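Local coordinates for replication initiator A family protein (Staphylococcus aureus CA-347, PDB 4PT7), which probably initiates replication of staphylococcal multiresistance plasmids by assembling on the plasmid origin through a winged-helix-like N-terminal domain, at residues E10-K13 with E14-Y17. Sequence-based numbering, arbitrary orientation.
Sequences ENYK and ERFY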
loop_
_atom_site.group_PDB
_atom_site.type_symbol
_atom_site.label_atom_id
_atom_site.label_comp_id
_atom_site.label_asym_id
_atom_site.label_seq_id
_atom_site.Cartn_x
_atom_site.Cartn_y
_atom_site.Cartn_z
ATOM N N GLU B 10 27.166 -0.237 12.196
ATOM C CA GLU B 10 27.038 -1.680 12.330
ATOM C C GLU B 10 25.890 -2.013 13.275
ATOM O O GLU B 10 25.090 -2.903 12.997
ATOM C CB GLU B 10 28.362 -2.270 12.843
ATOM C CG GLU B 10 28.541 -3.769 12.620
ATOM C CD GLU B 10 28.463 -4.163 11.137
ATOM O OE1 GLU B 10 29.058 -3.452 10.281
ATOM O OE2 GLU B 10 27.809 -5.190 10.836
ATOM N N ASN B 11 25.783 -1.277 14.376
ATOM C CA ASN B 11 24.717 -1.541 15.320
ATOM C C ASN B 11 23.324 -1.410 14.695
ATOM O O ASN B 11 22.476 -2.288 14.868
ATOM C CB ASN B 11 24.829 -0.617 16.519
ATOM C CG ASN B 11 23.867 -1.001 17.619
ATOM O OD1 ASN B 11 22.658 -0.823 17.489
ATOM N ND2 ASN B 11 24.395 -1.559 18.700
ATOM N N TYR B 12 23.083 -0.321 13.971
ATOM C CA TYR B 12 21.781 -0.106 13.337
ATOM C C TYR B 12 21.620 -1.010 12.119
ATOM O O TYR B 12 20.522 -1.344 11.705
ATOM C CB TYR B 12 21.624 1.371 12.959
ATOM C CG TYR B 12 21.182 2.231 14.127
ATOM C CD1 TYR B 12 19.847 2.259 14.527
ATOM C CD2 TYR B 12 22.100 2.991 14.851
ATOM C CE1 TYR B 12 19.430 3.024 15.619
ATOM C CE2 TYR B 12 21.694 3.763 15.951
ATOM C CZ TYR B 12 20.356 3.774 16.326
ATOM O OH TYR B 12 19.940 4.547 17.392
ATOM N N LYS B 13 22.745 -1.434 11.572
ATOM C CA LYS B 13 22.762 -2.322 10.427
ATOM C C LYS B 13 22.357 -3.723 10.895
ATOM O O LYS B 13 21.793 -4.505 10.125
ATOM C CB LYS B 13 24.176 -2.344 9.846
ATOM C CG LYS B 13 24.294 -2.844 8.441
ATOM C CD LYS B 13 25.733 -2.631 7.942
ATOM C CE LYS B 13 26.120 -1.154 7.923
ATOM N NZ LYS B 13 27.471 -0.909 7.319
ATOM N N GLU B 14 22.631 -4.030 12.162
ATOM C CA GLU B 14 22.301 -5.340 12.700
ATOM C C GLU B 14 20.976 -5.393 13.461
ATOM O O GLU B 14 20.848 -6.107 14.449
ATOM C CB GLU B 14 23.442 -5.851 13.584
ATOM C CG GLU B 14 24.723 -6.191 12.817
ATOM C CD GLU B 14 24.571 -7.399 11.893
ATOM O OE1 GLU B 14 24.870 -7.267 10.685
ATOM O OE2 GLU B 14 24.161 -8.479 12.375
ATOM N N ARG B 15 19.996 -4.636 12.986
ATOM C CA ARG B 15 18.661 -4.639 13.581
ATOM C C ARG B 15 17.717 -5.180 12.510
ATOM O O ARG B 15 17.764 -4.743 11.350
ATOM C CB ARG B 15 18.269 -3.221 14.015
ATOM C CG ARG B 15 19.253 -2.669 15.047
ATOM C CD ARG B 15 18.752 -1.432 15.750
ATOM N NE ARG B 15 19.749 -0.920 16.686
ATOM C CZ ARG B 15 19.503 0.029 17.580
ATOM N NH1 ARG B 15 18.292 0.560 17.654
ATOM N NH2 ARG B 15 20.461 0.453 18.393
ATOM N N PHE B 16 16.872 -6.136 12.883
ATOM C CA PHE B 16 15.977 -6.732 11.903
ATOM C C PHE B 16 14.578 -7.035 12.422
ATOM O O PHE B 16 14.285 -6.897 13.609
ATOM C CB PHE B 16 16.554 -8.063 11.358
ATOM C CG PHE B 16 18.065 -8.163 11.389
ATOM C CD1 PHE B 16 18.737 -8.333 12.593
ATOM C CD2 PHE B 16 18.814 -8.113 10.208
ATOM C CE1 PHE B 16 20.135 -8.453 12.634
ATOM C CE2 PHE B 16 20.216 -8.231 10.236
ATOM C CZ PHE B 16 20.874 -8.402 11.456
ATOM N N TYR B 17 13.718 -7.436 11.495
ATOM C CA TYR B 17 12.374 -7.877 11.799
ATOM C C TYR B 17 12.547 -9.365 11.565
ATOM O O TYR B 17 13.194 -9.769 10.599
ATOM C CB TYR B 17 11.360 -7.292 10.817
ATOM C CG TYR B 17 11.064 -5.840 11.090
ATOM C CD1 TYR B 17 11.164 -4.893 10.073
ATOM C CD2 TYR B 17 10.712 -5.404 12.375
ATOM C CE1 TYR B 17 10.922 -3.541 10.327
ATOM C CE2 TYR B 17 10.472 -4.066 12.639
ATOM C CZ TYR B 17 10.578 -3.139 11.612
ATOM O OH TYR B 17 10.328 -1.814 11.863
HETATM O O HOH W 1 22.335 -4.365 16.604
HETATM O O HOH W 2 18.764 -2.345 9.696
HETATM O O HOH W 3 23.027 -6.221 8.465
#
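Arg15 folds back from the end of the short helix 8-13 to meet Asn11 and Tyr12, and here the packing is tight. Its guanidinium lies over one face of the Tyr12 ring in a cation-pi stack, Arg15 CZ standing 4.0 Å from the centroid of the Tyr12 ring with the planes 25° apart. Arg15 NH1 comes down near the ring rim, 3.4 Å from Tyr12 CE1. Arginine suits this place because its flat cation can stack and donate in its own plane at once: Arg15 NE and Arg15 NH2 both bond side-on to Asn11 OD1, at 3.0 and 2.7 Å. Asparagine offers a short arm with a carbonyl at its end; with CG anti to the backbone N (chi1 -171°), it brings that oxygen to the guanidinium edge. Together these contacts limit rotation of the arginine head, whose NH1 also forms a salt bridge with Glu127 of the second subunit. Tyrosine supplies a flat face for the cation, while its ring packs on Ile120 and its hydroxyl bonds to Glu124, both of that subunit. Helix 8-13 ends here, Glu14 N donating weakly to Glu10 O and Asn11 O, and the chain passes into an intersubunit antiparallel sheet through Phe16 and Tyr17. On the Tyr12-Arg15 side of the turn a water links their carbonyl oxygens. The glutamate side is looser: Glu10 OE2 lies 3.6 Å from Glu14 OE1, a like-charge approach probably eased by the second subunit, whose Lys112 forms a salt bridge with Glu10 and Arg44 with Glu14, bases these long acids can reach. Another water bridges Lys13 O and Glu14 OE1.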